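PDB 4XGN: 3-hydroxyacyl-CoA dehydrogenase from Burkholderia thailandensis, which probably catalyses the NAD-dependent interconversion of 3-hydroxyacyl-CoA and 3-oxoacyl-CoA, working as a tetrameric short-chain dehydrogenase with a Rossmann fold. Local coordinates for residues Q73-A78 and F124-V129; P96-V101 and L109-K114; M192-G197 and R236-N241. All blocks are in the same frame, centred on the assembly; numbering follows the deposited sequence. Where two conformers were deposited one is given.

Overall arrangement
Contacts 1 and 3 are buried, contact 2 lies at the surface, and all three are apolar across their segments, with no hydrogen bond spanning any of them. Contact 1 is a helix-to-helix seam on one side of the parallel sheet, and contact 3 a seat of helix 228-240 on strand 189-196. Contact 2 is a smaller clasp between a loop and the start of helix 109-135, the helix whose later turns serve contact 1. Those two also touch the second subunit, whereas contact 3 reaches the third. Polar grips flank the apolar seams of contacts 1 and 3, and in contact 3 the strand runs on into the NAD pocket.

Contact 1 of 3, residues Q73-A78 and F124-V129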
loop_
_atom_site.group_PDB
_atom_site.type_symbol
_atom_site.label_atom_id
_atom_site.label_comp_id
_atom_site.label_asym_id
_atom_site.label_seq_id
_atom_site.Cartn_x
_atom_site.Cartn_y
_atom_site.Cartn_z
ATOM N N GLN A 73 9.929 30.953 8.248
ATOM C CA GLN A 73 9.377 32.266 7.873
ATOM C C GLN A 73 10.362 33.081 7.066
ATOM O O GLN A 73 9.995 33.676 6.055
ATOM C CB GLN A 73 8.892 33.040 9.104
ATOM C CG GLN A 73 7.670 32.406 9.764
ATOM C CD GLN A 73 7.326 32.990 11.125
ATOM O OE1 GLN A 73 8.188 33.509 11.868
ATOM N NE2 GLN A 73 6.069 32.872 11.488
ATOM N N ALA A 74 11.622 33.092 7.487
ATOM C CA ALA A 74 12.659 33.821 6.747
ATOM C C ALA A 74 12.867 33.267 5.356
ATOM O O ALA A 74 12.963 34.057 4.398
ATOM C CB ALA A 74 13.979 33.819 7.539
ATOM N N ALA A 75 12.822 31.932 5.223
ATOM C CA ALA A 75 13.112 31.300 3.953
ATOM C C ALA A 75 11.968 31.598 3.007
ATOM O O ALA A 75 12.204 31.969 1.856
ATOM C CB ALA A 75 13.336 29.792 4.093
ATOM N N VAL A 76 10.732 31.488 3.503
ATOM C CA VAL A 76 9.574 31.838 2.661
ATOM C C VAL A 76 9.538 33.323 2.289
ATOM O O VAL A 76 9.168 33.645 1.140
ATOM C CB VAL A 76 8.245 31.335 3.275
ATOM C CG1 VAL A 76 7.026 31.798 2.489
ATOM C CG2 VAL A 76 8.311 29.848 3.363
ATOM N N ALA A 77 9.931 34.192 3.205
ATOM C CA ALA A 77 10.008 35.624 2.929
ATOM C C ALA A 77 10.996 35.955 1.838
ATOM O O ALA A 77 10.705 36.774 0.944
ATOM C CB ALA A 77 10.327 36.403 4.181
ATOM N N ALA A 78 12.170 35.340 1.907
ATOM C CA ALA A 78 13.179 35.518 0.884
ATOM C C ALA A 78 12.651 35.094 -0.482
ATOM O O ALA A 78 12.842 35.783 -1.471
ATOM C CB ALA A 78 14.434 34.757 1.219
ATOM N N PHE A 124 6.860 19.426 7.642
ATOM C CA PHE A 124 5.572 20.058 7.855
ATOM C C PHE A 124 5.682 21.572 8.120
ATOM O O PHE A 124 4.869 22.339 7.608
ATOM C CB PHE A 124 4.762 19.423 8.992
ATOM C CG PHE A 124 3.382 20.010 9.105
ATOM C CD1 PHE A 124 2.416 19.670 8.169
ATOM C CD2 PHE A 124 3.076 20.976 10.065
ATOM C CE1 PHE A 124 1.163 20.229 8.214
ATOM C CE2 PHE A 124 1.818 21.525 10.139
ATOM C CZ PHE A 124 0.833 21.136 9.210
ATOM N N ASN A 125 6.688 21.973 8.875
ATOM C CA ASN A 125 6.883 23.377 9.210
ATOM C C ASN A 125 7.073 24.196 7.933
ATOM O O ASN A 125 6.473 25.276 7.761
ATOM C CB ASN A 125 8.092 23.528 10.141
ATOM C CG ASN A 125 8.292 24.928 10.651
ATOM O OD1 ASN A 125 7.341 25.664 10.910
ATOM N ND2 ASN A 125 9.542 25.316 10.792
ATOM N N MET A 126 7.870 23.657 7.018
ATOM C CA MET A 126 8.123 24.358 5.779
ATOM C C MET A 126 6.848 24.359 4.952
ATOM O O MET A 126 6.509 25.372 4.375
ATOM C CB MET A 126 9.244 23.700 5.016
ATOM C CG MET A 126 10.582 23.800 5.710
ATOM S SD MET A 126 11.223 25.441 6.120
ATOM C CE MET A 126 11.205 26.296 4.578
ATOM N N ILE A 127 6.127 23.243 4.903
ATOM C CA ILE A 127 4.883 23.191 4.117
ATOM C C ILE A 127 3.861 24.224 4.582
ATOM O O ILE A 127 3.297 24.935 3.764
ATOM C CB ILE A 127 4.263 21.767 4.147
ATOM C CG1 ILE A 127 5.146 20.763 3.355
ATOM C CG2 ILE A 127 2.802 21.756 3.689
ATOM C CD1 ILE A 127 4.724 19.319 3.497
ATOM N N ARG A 128 3.644 24.337 5.878
ATOM C CA ARG A 128 2.558 25.162 6.349
ATOM C C ARG A 128 2.848 26.639 6.048
ATOM O O ARG A 128 1.937 27.378 5.689
ATOM C CB ARG A 128 2.319 24.893 7.843
ATOM C CG ARG A 128 3.374 25.466 8.773
ATOM C CD ARG A 128 3.362 24.924 10.199
ATOM N NE ARG A 128 4.428 25.665 10.858
ATOM C CZ ARG A 128 4.286 26.870 11.425
ATOM N NH1 ARG A 128 3.094 27.396 11.672
ATOM N NH2 ARG A 128 5.373 27.541 11.787
ATOM N N VAL A 129 4.116 27.038 6.168
ATOM C CA VAL A 129 4.495 28.409 5.956
ATOM C C VAL A 129 4.510 28.747 4.457
ATOM O O VAL A 129 3.970 29.806 4.009
ATOM C CB VAL A 129 5.836 28.743 6.659
ATOM C CG1 VAL A 129 6.219 30.198 6.408
ATOM C CG2 VAL A 129 5.738 28.515 8.175
#
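Val76 and Val129 meet at the centre of this helix-to-helix seam, an example of how two helices on one side of a Rossmann sheet mesh through alanine, valine and methionine side chains. The axes of the two segments approach to 9.8 Å and their N-to-C directions diverge by 43°, a spacing that admits one layer of side chains. The apolar pairing is led by Val129, whose CG1 lies opposite its backbone N (chi1 179°), which directs it toward Gln73 and Val76 of the other helix. It reaches Val76 CG2 at 3.7 Å, and the same methyl, Val129 CG1, also lies 4.0 Å from Gln73 CA. One turn earlier, Met126 bends at both its second and third torsions, and the curled chain brings its CE to 4.1 Å from Ala75 CB.

No hydrogen bond crosses the seam; the polar groups of segment 124-129 pair with one another and with residues outside the contact. Arg128 grips a single oxygen side-on: its NE and NH2 each give a bond of 2.9 Å to Asn125 OD1. The oxygen lies in the guanidinium plane; NE meets a lone pair of Asn125 OD1, in the carbonyl plane, while NH2 comes almost straight onto the C=O. Two bonds to one atom, with NH2 also in a salt bridge to Glu69, probably fix the rotation of the guanidinium, and Val129 CG2 sits over one of its faces. Asn125 ND2 in turn bonds Val66 O, just ahead of helix 69-82.

Beneath the seam, Ala75, Val76 and Met126 touch Leu17 of strand 15-19, and Met126 also reaches Leu88 of strand 85-90. Helix 109-135 also lies against helix 164-184, through Phe124 and Ile127 on Met176 and Ile180, and Phe124 stacks on Phe112 of the second subunit, as befits the dimer-forming helix pair of short-chain dehydrogenases.

Contact 2 of 3, residues P96-V101 and L109-K114; sequences PAAKTV and LELFAK
Pro96 lies against Leu111 where the loop leaving strand 85-90 doubles back over the first turns of helix 109-135. This is the strand-to-helix half of a beta-alpha-beta crossover of the Rossmann fold, here lengthened by the short hairpin of strands 101-102 and 105-106. The general point is that one forked side chain can meet two points of a loop at once. Leu111 is that side chain: with CG opposite its backbone N (chi1 -172°), the fork is held out from the helix and its two methyls serve different residues.

Pro96 takes the first methyl. Its ring atoms CB and CG both lie 3.8 Å from Leu111 CD1, and the two side chains run past one another in opposite senses. The side chain of Pro96 is about 8 Å from the bound NAD, so this end of the loop is close to the cofactor without touching it.

At Ala97 the side chain points away from the helix and only the backbone is near, Ala97 O being 4.3 Å from Leu111 CD2. Ala98, in an extended conformation, turns back: its CB meets Leu111 CD2 at 3.7 Å, packing against the second arm of the fork. The backbone of Ala98 is also hydrogen-bonded to Gly162, which ties the loop to the chain just ahead of helix 164-184.

Beyond it the loop turns toward the second subunit. Lys99 brings its NZ near Arg186 NH2 of that subunit, a pairing of like charges. Thr100 has a backbone bond with His107 across the hairpin's base, while its OG1 is hydrogen-bonded to Asp183 OD2 of the second subunit.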
loop_
_atom_site.group_PDB
_atom_site.type_symbol
_atom_site.label_atom_id
_atom_site.label_comp_id
_atom_site.label_asym_id
_atom_site.label_seq_id
_atom_site.Cartn_x
_atom_site.Cartn_y
_atom_site.Cartn_z
ATOM N N PRO A 96 20.214 8.826 10.494
ATOM C CA PRO A 96 21.021 8.037 11.437
ATOM C C PRO A 96 20.514 6.587 11.549
ATOM O O PRO A 96 19.494 6.254 10.965
ATOM C CB PRO A 96 20.928 8.832 12.752
ATOM C CG PRO A 96 19.721 9.685 12.623
ATOM C CD PRO A 96 19.358 9.826 11.170
ATOM N N ALA A 97 21.327 5.713 12.122
ATOM C CA ALA A 97 20.941 4.330 12.280
ATOM C C ALA A 97 21.154 3.934 13.745
ATOM O O ALA A 97 22.172 4.271 14.357
ATOM C CB ALA A 97 21.781 3.448 11.386
ATOM N N ALA A 98 20.218 3.164 14.264
ATOM C CA ALA A 98 20.321 2.603 15.599
ATOM C C ALA A 98 19.200 1.582 15.729
ATOM O O ALA A 98 18.069 1.857 15.322
ATOM C CB ALA A 98 20.141 3.671 16.659
ATOM N N LYS A 99 19.523 0.447 16.299
ATOM C CA LYS A 99 18.540 -0.616 16.512
ATOM C C LYS A 99 17.630 -0.297 17.665
ATOM O O LYS A 99 18.040 0.328 18.629
ATOM C CB LYS A 99 19.238 -1.947 16.778
ATOM C CG LYS A 99 19.958 -2.527 15.555
ATOM C CD LYS A 99 20.738 -3.790 15.911
ATOM C CE LYS A 99 21.698 -4.144 14.775
ATOM N NZ LYS A 99 22.381 -5.449 15.009
ATOM N N THR A 100 16.407 -0.821 17.626
ATOM C CA THR A 100 15.456 -0.644 18.712
ATOM C C THR A 100 16.034 -1.128 20.054
ATOM O O THR A 100 15.892 -0.459 21.065
ATOM C CB THR A 100 14.146 -1.408 18.403
ATOM O OG1 THR A 100 13.573 -0.888 17.201
ATOM C CG2 THR A 100 13.146 -1.215 19.525
ATOM N N VAL A 101 16.673 -2.290 20.030
ATOM C CA VAL A 101 17.451 -2.796 21.155
ATOM C C VAL A 101 18.860 -3.068 20.628
ATOM O O VAL A 101 19.072 -3.954 19.791
ATOM C CB VAL A 101 16.785 -4.043 21.810
ATOM C CG1 VAL A 101 17.648 -4.523 22.981
ATOM C CG2 VAL A 101 15.398 -3.681 22.317
ATOM N N LEU A 109 16.320 7.698 23.076
ATOM C CA LEU A 109 15.124 8.424 22.733
ATOM C C LEU A 109 15.450 9.673 21.892
ATOM O O LEU A 109 14.759 9.958 20.925
ATOM C CB LEU A 109 14.337 8.801 23.974
ATOM C CG LEU A 109 13.002 9.499 23.724
ATOM C CD1 LEU A 109 12.083 8.698 22.843
ATOM C CD2 LEU A 109 12.398 9.810 25.088
ATOM N N GLU A 110 16.469 10.414 22.297
ATOM C CA GLU A 110 16.823 11.675 21.557
ATOM C C GLU A 110 17.123 11.443 20.086
ATOM O O GLU A 110 16.785 12.302 19.244
ATOM C CB GLU A 110 18.026 12.407 22.241
ATOM C CG GLU A 110 18.484 13.692 21.499
ATOM C CD GLU A 110 19.566 13.550 20.370
ATOM O OE1 GLU A 110 20.224 12.480 20.194
ATOM O OE2 GLU A 110 19.839 14.576 19.664
ATOM N N LEU A 111 17.781 10.342 19.739
ATOM C CA LEU A 111 18.109 10.062 18.351
ATOM C C LEU A 111 16.833 9.881 17.512
ATOM O O LEU A 111 16.731 10.394 16.408
ATOM C CB LEU A 111 19.014 8.831 18.235
ATOM C CG LEU A 111 19.578 8.530 16.862
ATOM C CD1 LEU A 111 20.350 9.743 16.349
ATOM C CD2 LEU A 111 20.487 7.319 16.913
ATOM N N PHE A 112 15.859 9.177 18.067
ATOM C CA PHE A 112 14.565 9.024 17.416
ATOM C C PHE A 112 13.870 10.382 17.294
ATOM O O PHE A 112 13.450 10.802 16.209
ATOM C CB PHE A 112 13.679 8.040 18.195
ATOM C CG PHE A 112 12.386 7.691 17.483
ATOM C CD1 PHE A 112 11.243 8.461 17.659
ATOM C CD2 PHE A 112 12.325 6.588 16.677
ATOM C CE1 PHE A 112 10.051 8.146 17.004
ATOM C CE2 PHE A 112 11.130 6.240 16.036
ATOM C CZ PHE A 112 9.999 7.024 16.197
ATOM N N ALA A 113 13.829 11.107 18.413
ATOM C CA ALA A 113 13.172 12.399 18.405
ATOM C C ALA A 113 13.815 13.386 17.425
ATOM O O ALA A 113 13.073 14.047 16.670
ATOM C CB ALA A 113 13.124 12.996 19.792
ATOM N N LYS A 114 15.147 13.425 17.345
ATOM C CA LYS A 114 15.831 14.353 16.429
ATOM C C LYS A 114 15.524 14.018 14.977
ATOM O O LYS A 114 15.270 14.913 14.153
ATOM C CB LYS A 114 17.343 14.341 16.633
ATOM C CG LYS A 114 18.083 15.184 15.605
ATOM C CD LYS A 114 19.457 15.620 16.070
ATOM C CE LYS A 114 20.000 16.614 15.050
ATOM N NZ LYS A 114 19.421 17.976 15.267
#

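Contact 3 of 3, residues M192-G197 and R236-N241; sequences MTIAPG and RQIFEN. With NAD (nicotinamide-adenine-dinucleotide), chain I.
Ile238 spans two strand residues, Met192 and Ile194, illustrating how one branched residue of a helix can bridge two residues of a strand. The apolar contact divides between its branches. Ile238 CG2 meets Met192 CG at 3.7 Å, while Ile238 CD1, carried forward by an extended chi2 of 163°, lies 3.8 Å from Ile194 CG1. Tyr231, Leu234 and Val235 of the same helix share the seat on Ile194, and Val149 of strand 146-151 touches both isoleucines.

Polar bonds occur along the helix itself. Arg236 holds Glu240 one turn on in a salt bridge, its NE 3.0 Å from OE2 of that residue, with NH2 sharing the same oxygen from the syn side. Asn241, where the helix ends, gives a nearly straight bond (172°) from ND2 to Gln237 OE1, 2.9 Å; its ND2 also bonds Glu230 O of the third subunit.

The cofactor contact lies at the far end of the strand. Pro196 CB is 3.5 Å from C5N of NAD, and Gly197 O approaches C4N, the nicotinamide carbon that accepts the hydride in this family, to 3.2 Å. Tyr166 and Lys170 also hydrogen-bond the NAD, consistent with the Tyr-X-X-X-Lys motif. A Pro-Gly pair at the end of strand 189-196, beside the nicotinamide, is a hallmark of the short-chain dehydrogenase Rossmann fold.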
loop_
_atom_site.group_PDB
_atom_site.type_symbol
_atom_site.label_atom_id
_atom_site.label_comp_id
_atom_site.label_asym_id
_atom_site.label_seq_id
_atom_site.Cartn_x
_atom_site.Cartn_y
_atom_site.Cartn_z
ATOM N N MET A 192 2.787 16.539 -3.344
ATOM C CA MET A 192 3.302 15.239 -3.780
ATOM C C MET A 192 4.529 14.850 -2.964
ATOM O O MET A 192 5.255 15.712 -2.404
ATOM C CB MET A 192 3.711 15.313 -5.251
ATOM C CG MET A 192 2.571 15.372 -6.268
ATOM S SD MET A 192 1.711 13.814 -6.421
ATOM C CE MET A 192 3.012 12.739 -6.955
ATOM N N THR A 193 4.821 13.547 -2.983
ATOM C CA THR A 193 6.011 13.034 -2.333
ATOM C C THR A 193 6.775 12.099 -3.282
ATOM O O THR A 193 6.149 11.293 -3.985
ATOM C CB THR A 193 5.604 12.302 -1.015
ATOM O OG1 THR A 193 4.980 13.262 -0.142
ATOM C CG2 THR A 193 6.827 11.730 -0.341
ATOM N N ILE A 194 8.092 12.178 -3.243
ATOM C CA ILE A 194 9.015 11.265 -3.911
ATOM C C ILE A 194 9.658 10.427 -2.809
ATOM O O ILE A 194 10.090 10.980 -1.803
ATOM C CB ILE A 194 10.089 12.012 -4.730
ATOM C CG1 ILE A 194 9.422 12.837 -5.862
ATOM C CG2 ILE A 194 11.062 11.002 -5.367
ATOM C CD1 ILE A 194 10.333 13.888 -6.516
ATOM N N ALA A 195 9.660 9.092 -3.003
ATOM C CA ALA A 195 10.315 8.148 -2.103
ATOM C C ALA A 195 11.524 7.578 -2.829
ATOM O O ALA A 195 11.436 6.594 -3.538
ATOM C CB ALA A 195 9.331 7.020 -1.686
ATOM N N PRO A 196 12.700 8.196 -2.673
ATOM C CA PRO A 196 13.874 7.654 -3.349
ATOM C C PRO A 196 14.403 6.363 -2.749
ATOM O O PRO A 196 14.222 6.095 -1.545
ATOM C CB PRO A 196 14.926 8.792 -3.229
ATOM C CG PRO A 196 14.163 9.985 -2.725
ATOM C CD PRO A 196 12.985 9.480 -1.993
ATOM N N GLY A 197 15.052 5.555 -3.584
ATOM C CA GLY A 197 15.762 4.384 -3.128
ATOM C C GLY A 197 17.151 4.710 -2.593
ATOM O O GLY A 197 17.289 5.043 -1.406
ATOM N N ARG A 236 10.643 18.015 -11.565
ATOM C CA ARG A 236 10.147 18.847 -12.686
ATOM C C ARG A 236 8.863 18.288 -13.274
ATOM O O ARG A 236 7.929 19.014 -13.546
ATOM C CB ARG A 236 11.232 18.936 -13.754
ATOM C CG ARG A 236 10.774 19.599 -15.029
ATOM C CD ARG A 236 11.902 20.007 -15.945
ATOM N NE ARG A 236 11.321 20.849 -16.981
ATOM C CZ ARG A 236 12.023 21.569 -17.853
ATOM N NH1 ARG A 236 13.347 21.475 -17.903
ATOM N NH2 ARG A 236 11.388 22.354 -18.717
ATOM N N GLN A 237 8.783 16.967 -13.420
ATOM C CA GLN A 237 7.541 16.341 -13.953
ATOM C C GLN A 237 6.350 16.643 -13.044
ATOM O O GLN A 237 5.257 16.930 -13.511
ATOM C CB GLN A 237 7.726 14.848 -14.179
ATOM C CG GLN A 237 6.429 14.065 -14.408
ATOM C CD GLN A 237 5.709 14.350 -15.720
ATOM O OE1 GLN A 237 4.537 13.954 -15.874
ATOM N NE2 GLN A 237 6.364 15.053 -16.652
ATOM N N ILE A 238 6.552 16.530 -11.730
ATOM C CA ILE A 238 5.518 16.871 -10.799
ATOM C C ILE A 238 5.075 18.325 -10.916
ATOM O O ILE A 238 3.880 18.608 -10.941
ATOM C CB ILE A 238 5.921 16.545 -9.352
ATOM C CG1 ILE A 238 6.039 15.032 -9.164
ATOM C CG2 ILE A 238 4.948 17.246 -8.372
ATOM C CD1 ILE A 238 6.806 14.608 -7.924
ATOM N N PHE A 239 6.028 19.260 -11.004
ATOM C CA PHE A 239 5.667 20.644 -11.280
ATOM C C PHE A 239 4.892 20.828 -12.563
ATOM O O PHE A 239 3.924 21.550 -12.545
ATOM C CB PHE A 239 6.911 21.563 -11.262
ATOM C CG PHE A 239 7.527 21.782 -9.892
ATOM C CD1 PHE A 239 6.761 21.871 -8.754
ATOM C CD2 PHE A 239 8.901 21.988 -9.777
ATOM C CE1 PHE A 239 7.356 22.094 -7.505
ATOM C CE2 PHE A 239 9.505 22.225 -8.549
ATOM C CZ PHE A 239 8.731 22.261 -7.411
ATOM N N GLU A 240 5.268 20.130 -13.633
ATOM C CA GLU A 240 4.652 20.328 -14.944
ATOM C C GLU A 240 3.414 19.487 -15.225
ATOM O O GLU A 240 2.831 19.650 -16.291
ATOM C CB GLU A 240 5.707 20.143 -16.040
ATOM C CG GLU A 240 6.844 21.170 -15.900
ATOM C CD GLU A 240 7.938 21.080 -16.958
ATOM O OE1 GLU A 240 8.164 20.002 -17.557
ATOM O OE2 GLU A 240 8.610 22.101 -17.183
ATOM N N ASN A 241 3.030 18.577 -14.335
ATOM C CA ASN A 241 1.876 17.715 -14.605
ATOM C C ASN A 241 0.720 18.064 -13.686
ATOM O O ASN A 241 0.719 17.697 -12.514
ATOM C CB ASN A 241 2.248 16.246 -14.521
ATOM C CG ASN A 241 1.186 15.343 -15.114
ATOM O OD1 ASN A 241 -0.019 15.631 -15.048
ATOM N ND2 ASN A 241 1.635 14.245 -15.718
HETATM P PA NAD I . 22.519 15.348 1.892
HETATM O O1A NAD I . 23.064 15.041 3.241
HETATM O O2A NAD I . 23.488 15.439 0.755
HETATM O O5B NAD I . 21.645 16.692 1.919
HETATM C C5B NAD I . 20.777 16.982 2.994
HETATM C C4B NAD I . 20.802 18.497 3.259
HETATM O O4B NAD I . 19.966 18.629 4.291
HETATM C C3B NAD I . 22.192 18.968 3.759
HETATM O O3B NAD I . 22.772 19.963 2.980
HETATM C C2B NAD I . 21.821 19.358 5.201
HETATM O O2B NAD I . 22.779 20.342 5.737
HETATM C C1B NAD I . 20.540 19.719 5.175
HETATM N N9A NAD I . 19.901 19.615 6.449
HETATM C C8A NAD I . 19.999 18.632 7.400
HETATM N N7A NAD I . 19.263 18.982 8.505
HETATM C C5A NAD I . 18.717 20.148 8.187
HETATM C C6A NAD I . 17.870 20.959 8.898
HETATM N N6A NAD I . 17.385 20.796 10.230
HETATM N N1A NAD I . 17.446 22.103 8.340
HETATM C C2A NAD I . 17.841 22.475 7.084
HETATM N N3A NAD I . 18.669 21.664 6.361
HETATM C C4A NAD I . 19.098 20.529 6.953
HETATM O O3 NAD I . 21.538 14.095 1.675
HETATM P PN NAD I . 20.522 13.897 0.416
HETATM O O1N NAD I . 20.804 12.528 -0.107
HETATM O O2N NAD I . 20.562 14.996 -0.635
HETATM O O5D NAD I . 19.076 13.889 1.145
HETATM C C5D NAD I . 17.963 14.626 0.643
HETATM C C4D NAD I . 16.664 14.041 1.046
HETATM O O4D NAD I . 16.579 12.843 0.394
HETATM C C3D NAD I . 16.599 13.721 2.561
HETATM O O3D NAD I . 15.353 13.937 3.065
HETATM C C2D NAD I . 16.963 12.210 2.525
HETATM O O2D NAD I . 16.534 11.526 3.791
HETATM C C1D NAD I . 16.316 11.757 1.472
HETATM N N1N NAD I . 16.746 10.505 0.859
HETATM C C2N NAD I . 18.033 10.273 0.436
HETATM C C3N NAD I . 18.411 9.069 -0.146
HETATM C C7N NAD I . 19.815 8.761 -0.573
HETATM O O7N NAD I . 20.108 7.620 -0.845
HETATM N N7N NAD I . 20.777 9.798 -0.697
HETATM C C4N NAD I . 17.421 8.078 -0.320
HETATM C C5N NAD I . 16.128 8.322 0.067
HETATM C C6N NAD I . 15.788 9.526 0.644
#